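Local coordinates for protein probable TonB-dependent siderophore receptor PirA (Acinetobacter baumannii, PDB 5FR8) that probably takes up iron across the bacterial outer membrane by binding ferric siderophores, possibly ferric enterobactin, and passing them through a TonB-dependent beta-barrel, at residues 180-192 and 205-219. Numbering follows the deposited sequence.
Sequences SKEGSSNRVGFNV and LYGNYNKTEADDVDI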
loop_
_atom_site.group_PDB
_atom_site.type_symbol
_atom_site.label_atom_id
_atom_site.label_comp_id
_atom_site.label_asym_id
_atom_site.label_seq_id
_atom_site.Cartn_x
_atom_site.Cartn_y
_atom_site.Cartn_z
ATOM N N SER A 180 12.565 -2.992 26.560
ATOM C CA SER A 180 12.530 -1.590 26.933
ATOM C C SER A 180 12.682 -0.672 25.745
ATOM O O SER A 180 12.168 0.448 25.766
ATOM C CB SER A 180 13.680 -1.307 27.906
ATOM O OG SER A 180 14.263 -0.042 27.644
ATOM N N LYS A 181 13.382 -1.152 24.712
ATOM C CA LYS A 181 13.720 -0.331 23.537
ATOM C C LYS A 181 12.636 -0.326 22.416
ATOM O O LYS A 181 12.680 0.484 21.468
ATOM C CB LYS A 181 15.090 -0.762 22.985
ATOM C CG LYS A 181 16.260 -0.440 23.918
ATOM C CD LYS A 181 17.388 -1.467 23.844
ATOM C CE LYS A 181 17.815 -1.890 25.241
ATOM N NZ LYS A 181 18.697 -3.086 25.214
ATOM N N GLU A 182 11.664 -1.223 22.517
ATOM C CA GLU A 182 10.565 -1.226 21.553
ATOM C C GLU A 182 9.400 -0.373 22.099
ATOM O O GLU A 182 9.148 -0.332 23.321
ATOM C CB GLU A 182 10.158 -2.673 21.225
ATOM C CG GLU A 182 11.178 -3.394 20.339
ATOM C CD GLU A 182 10.849 -4.859 20.092
ATOM O OE1 GLU A 182 10.055 -5.426 20.872
ATOM O OE2 GLU A 182 11.392 -5.446 19.113
ATOM N N GLY A 183 8.724 0.342 21.205
ATOM C CA GLY A 183 7.667 1.282 21.622
ATOM C C GLY A 183 6.344 0.630 22.028
ATOM O O GLY A 183 5.832 -0.250 21.346
ATOM N N SER A 184 5.779 1.053 23.149
ATOM C CA SER A 184 4.443 0.616 23.507
ATOM C C SER A 184 3.467 1.482 22.747
ATOM O O SER A 184 3.857 2.489 22.159
ATOM C CB SER A 184 4.212 0.689 25.018
ATOM O OG SER A 184 5.122 1.577 25.637
ATOM N N SER A 185 2.207 1.071 22.718
ATOM C CA SER A 185 1.212 1.702 21.830
ATOM C C SER A 185 -0.130 1.794 22.556
ATOM O O SER A 185 -0.443 0.927 23.395
ATOM C CB SER A 185 1.076 0.903 20.514
ATOM O OG SER A 185 -0.033 1.316 19.725
ATOM N N ASN A 186 -0.915 2.831 22.228
ATOM C CA ASN A 186 -2.205 3.067 22.887
ATOM C C ASN A 186 -3.279 3.712 22.024
ATOM O O ASN A 186 -3.051 4.742 21.401
ATOM C CB ASN A 186 -1.984 3.915 24.119
ATOM C CG ASN A 186 -1.152 3.197 25.153
ATOM O OD1 ASN A 186 -1.535 2.130 25.656
ATOM N ND2 ASN A 186 0.012 3.762 25.459
ATOM N N ARG A 187 -4.465 3.108 22.034
ATOM C CA ARG A 187 -5.592 3.596 21.277
ATOM C C ARG A 187 -6.800 3.813 22.125
ATOM O O ARG A 187 -6.967 3.171 23.153
ATOM C CB ARG A 187 -5.995 2.578 20.236
ATOM C CG ARG A 187 -5.008 2.458 19.117
ATOM C CD ARG A 187 -5.613 1.733 17.936
ATOM N NE ARG A 187 -5.485 0.275 18.015
ATOM C CZ ARG A 187 -6.434 -0.532 18.470
ATOM N NH1 ARG A 187 -7.578 -0.043 18.935
ATOM N NH2 ARG A 187 -6.243 -1.841 18.461
ATOM N N VAL A 188 -7.653 4.719 21.660
ATOM C CA VAL A 188 -9.005 4.874 22.151
ATOM C C VAL A 188 -9.766 5.420 20.968
ATOM O O VAL A 188 -9.212 6.158 20.148
ATOM C CB VAL A 188 -9.122 5.860 23.351
ATOM C CG1 VAL A 188 -8.562 7.247 23.027
ATOM C CG2 VAL A 188 -10.574 5.977 23.808
ATOM N N GLY A 189 -11.034 5.072 20.873
ATOM C CA GLY A 189 -11.798 5.421 19.703
ATOM C C GLY A 189 -13.237 5.044 19.896
ATOM O O GLY A 189 -13.563 4.209 20.729
ATOM N N PHE A 190 -14.109 5.668 19.121
ATOM C CA PHE A 190 -15.536 5.458 19.300
ATOM C C PHE A 190 -16.220 5.347 17.965
ATOM O O PHE A 190 -15.691 5.760 16.940
ATOM C CB PHE A 190 -16.147 6.615 20.090
ATOM C CG PHE A 190 -16.199 7.902 19.323
ATOM C CD1 PHE A 190 -17.298 8.207 18.540
ATOM C CD2 PHE A 190 -15.137 8.800 19.376
ATOM C CE1 PHE A 190 -17.343 9.384 17.832
ATOM C CE2 PHE A 190 -15.174 9.982 18.664
ATOM C CZ PHE A 190 -16.279 10.266 17.890
ATOM N N ASN A 191 -17.409 4.789 17.981
ATOM C CA ASN A 191 -18.223 4.770 16.794
ATOM C C ASN A 191 -19.645 4.846 17.269
ATOM O O ASN A 191 -20.029 4.125 18.191
ATOM C CB ASN A 191 -18.007 3.493 15.992
ATOM C CG ASN A 191 -19.002 3.357 14.857
ATOM O OD1 ASN A 191 -20.208 3.296 15.085
ATOM N ND2 ASN A 191 -18.505 3.311 13.627
ATOM N N VAL A 192 -20.420 5.735 16.666
ATOM C CA VAL A 192 -21.832 5.850 17.007
ATOM C C VAL A 192 -22.655 6.104 15.740
ATOM O O VAL A 192 -22.208 6.793 14.823
ATOM C CB VAL A 192 -22.053 6.946 18.057
ATOM C CG1 VAL A 192 -21.482 8.275 17.574
ATOM C CG2 VAL A 192 -23.524 7.066 18.380
ATOM N N LEU A 205 -20.750 8.109 12.826
ATOM C CA LEU A 205 -19.648 8.991 13.191
ATOM C C LEU A 205 -18.638 8.186 13.983
ATOM O O LEU A 205 -19.003 7.510 14.951
ATOM C CB LEU A 205 -20.178 10.142 14.053
ATOM C CG LEU A 205 -19.127 11.085 14.652
ATOM C CD1 LEU A 205 -18.666 12.097 13.609
ATOM C CD2 LEU A 205 -19.657 11.792 15.889
ATOM N N TYR A 206 -17.378 8.232 13.582
ATOM C CA TYR A 206 -16.357 7.497 14.336
ATOM C C TYR A 206 -15.133 8.349 14.508
ATOM O O TYR A 206 -14.859 9.230 13.692
ATOM C CB TYR A 206 -16.006 6.150 13.688
ATOM C CG TYR A 206 -15.177 6.230 12.422
ATOM C CD1 TYR A 206 -13.868 6.685 12.441
ATOM C CD2 TYR A 206 -15.697 5.824 11.210
ATOM C CE1 TYR A 206 -13.096 6.729 11.285
ATOM C CE2 TYR A 206 -14.946 5.881 10.049
ATOM C CZ TYR A 206 -13.639 6.324 10.094
ATOM O OH TYR A 206 -12.899 6.380 8.941
ATOM N N GLY A 207 -14.413 8.100 15.588
ATOM C CA GLY A 207 -13.276 8.932 15.960
ATOM C C GLY A 207 -12.195 8.085 16.596
ATOM O O GLY A 207 -12.482 7.021 17.178
ATOM N N ASN A 208 -10.956 8.560 16.500
ATOM C CA ASN A 208 -9.816 7.782 16.969
ATOM C C ASN A 208 -8.589 8.639 17.291
ATOM O O ASN A 208 -8.213 9.531 16.537
ATOM C CB ASN A 208 -9.461 6.696 15.930
ATOM C CG ASN A 208 -8.111 6.041 16.202
ATOM O OD1 ASN A 208 -7.980 5.162 17.065
ATOM N ND2 ASN A 208 -7.101 6.469 15.464
ATOM N N TYR A 209 -7.986 8.346 18.432
ATOM C CA TYR A 209 -6.676 8.865 18.773
ATOM C C TYR A 209 -5.718 7.700 19.073
ATOM O O TYR A 209 -5.841 7.015 20.085
ATOM C CB TYR A 209 -6.762 9.818 19.972
ATOM C CG TYR A 209 -5.409 10.249 20.500
ATOM C CD1 TYR A 209 -4.446 10.800 19.655
ATOM C CD2 TYR A 209 -5.100 10.124 21.846
ATOM C CE1 TYR A 209 -3.208 11.198 20.136
ATOM C CE2 TYR A 209 -3.866 10.523 22.345
ATOM C CZ TYR A 209 -2.923 11.055 21.489
ATOM O OH TYR A 209 -1.699 11.419 21.996
ATOM N N ASN A 210 -4.769 7.469 18.182
ATOM C CA ASN A 210 -3.759 6.449 18.425
ATOM C C ASN A 210 -2.384 7.061 18.574
ATOM O O ASN A 210 -2.036 8.026 17.896
ATOM C CB ASN A 210 -3.718 5.450 17.280
ATOM C CG ASN A 210 -2.412 4.690 17.234
ATOM O OD1 ASN A 210 -1.469 5.104 16.570
ATOM N ND2 ASN A 210 -2.357 3.563 17.934
ATOM N N LYS A 211 -1.597 6.479 19.465
ATOM C CA LYS A 211 -0.228 6.908 19.702
ATOM C C LYS A 211 0.635 5.664 19.920
ATOM O O LYS A 211 0.518 4.998 20.943
ATOM C CB LYS A 211 -0.167 7.832 20.922
ATOM C CG LYS A 211 1.256 8.175 21.356
ATOM C CD LYS A 211 1.365 9.392 22.272
ATOM C CE LYS A 211 2.706 9.393 22.998
ATOM N NZ LYS A 211 3.227 10.767 23.256
ATOM N N THR A 212 1.470 5.328 18.948
ATOM C CA THR A 212 2.398 4.225 19.114
ATOM C C THR A 212 3.786 4.815 19.249
ATOM O O THR A 212 4.265 5.483 18.343
ATOM C CB THR A 212 2.363 3.243 17.916
ATOM O OG1 THR A 212 3.016 3.823 16.782
ATOM C CG2 THR A 212 0.931 2.886 17.544
ATOM N N GLU A 213 4.426 4.593 20.385
ATOM C CA GLU A 213 5.687 5.277 20.652
ATOM C C GLU A 213 6.723 4.749 19.678
ATOM O O GLU A 213 6.578 3.674 19.138
ATOM C CB GLU A 213 6.165 5.064 22.086
ATOM C CG GLU A 213 5.473 5.833 23.195
ATOM C CD GLU A 213 6.249 5.680 24.530
ATOM O OE1 GLU A 213 7.256 4.920 24.571
ATOM O OE2 GLU A 213 5.879 6.296 25.562
ATOM N N ALA A 214 7.777 5.509 19.448
ATOM C CA ALA A 214 8.834 5.076 18.549
ATOM C C ALA A 214 9.666 4.023 19.214
ATOM O O ALA A 214 9.615 3.840 20.424
ATOM C CB ALA A 214 9.729 6.246 18.171
ATOM N N ASP A 215 10.424 3.315 18.393
ATOM C CA ASP A 215 11.491 2.475 18.878
ATOM C C ASP A 215 12.669 3.390 19.190
ATOM O O ASP A 215 12.845 4.437 18.543
ATOM C CB ASP A 215 11.879 1.446 17.825
ATOM C CG ASP A 215 10.795 0.418 17.598
ATOM O OD1 ASP A 215 9.901 0.307 18.472
ATOM O OD2 ASP A 215 10.855 -0.297 16.570
ATOM N N ASP A 216 13.464 3.001 20.186
ATOM C CA ASP A 216 14.610 3.790 20.570
ATOM C C ASP A 216 15.546 4.009 19.413
ATOM O O ASP A 216 15.499 3.325 18.382
ATOM C CB ASP A 216 15.355 3.138 21.725
ATOM C CG ASP A 216 14.527 3.089 23.000
ATOM O OD1 ASP A 216 13.399 3.638 23.019
ATOM O OD2 ASP A 216 15.003 2.500 23.987
ATOM N N VAL A 217 16.388 5.002 19.573
ATOM C CA VAL A 217 17.344 5.287 18.552
ATOM C C VAL A 217 18.295 4.109 18.438
ATOM O O VAL A 217 18.666 3.715 17.342
ATOM C CB VAL A 217 18.175 6.518 18.896
ATOM C CG1 VAL A 217 18.789 7.097 17.625
ATOM C CG2 VAL A 217 17.317 7.535 19.625
ATOM N N ASP A 218 18.678 3.558 19.586
ATOM C CA ASP A 218 19.807 2.639 19.675
ATOM C C ASP A 218 19.383 1.159 19.709
ATOM O O ASP A 218 20.188 0.287 19.996
ATOM C CB ASP A 218 20.708 3.013 20.877
ATOM C CG ASP A 218 20.002 2.890 22.245
ATOM O OD1 ASP A 218 18.759 2.710 22.286
ATOM O OD2 ASP A 218 20.722 2.975 23.295
ATOM N N ILE A 219 18.123 0.883 19.391
ATOM C CA ILE A 219 17.602 -0.480 19.479
ATOM C C ILE A 219 18.451 -1.473 18.681
ATOM O O ILE A 219 18.657 -2.608 19.122
ATOM C CB ILE A 219 16.123 -0.565 19.024
ATOM C CG1 ILE A 219 15.618 -2.010 19.160
ATOM C CG2 ILE A 219 15.986 -0.089 17.592
ATOM C CD1 ILE A 219 14.111 -2.153 19.214
#
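Asp215 reaches across to the backbone of Gly183, whose N-H meets carboxylate oxygen OD1 at 3.0 Å, nearly along the C-O axis. A carboxylate suits this place because OD2 forms a salt bridge with Arg230. On either side two backbone bonds continue the pairing into the loops: Asp216 N to Lys181 O is almost straight (173°), and Glu213 N meets Ser184 O at 2.8 Å. Strand 185-192 then runs antiparallel to 205-212, with paired N-H···O bonds at Asn186-Lys211, Phe190-Gly207 and Val192-Leu205. These strands form a hairpin in the transmembrane barrel of a TonB-dependent receptor, flanked by strands 167-177 and 232-247. The face bearing Arg187, Asn191, Tyr206 and Asn208 turns to the plug domain inside the barrel; long and rich in donors, Arg187 suits this junction, forming a salt bridge with Glu130 and hydrogen bonds to the carbonyls of Val54 and Arg55. On the other face Val188, Phe190, Val192 and Leu205 make an apolar patch, consistent with a lipid-facing surface, while Asn186 and Lys211 lie toward the loops. Phe190 sets CG between its backbone N and carbonyl carbon (chi1 70°), swinging the ring over Gly207, whose N lies 3.6 Å above the ring plane, over its centre; lacking a side chain, Gly207 makes room. Leu205 CD2 touches the ring edge at Phe190 CE1 (3.9 Å), while Leu205 CB lies beside Val192 CG1. Beyond the strands, Ile219 CD1 packs 3.4 Å from Glu182 CG, whose OE2 accepts hydrogen bonds from Gln706 and Gly722 N.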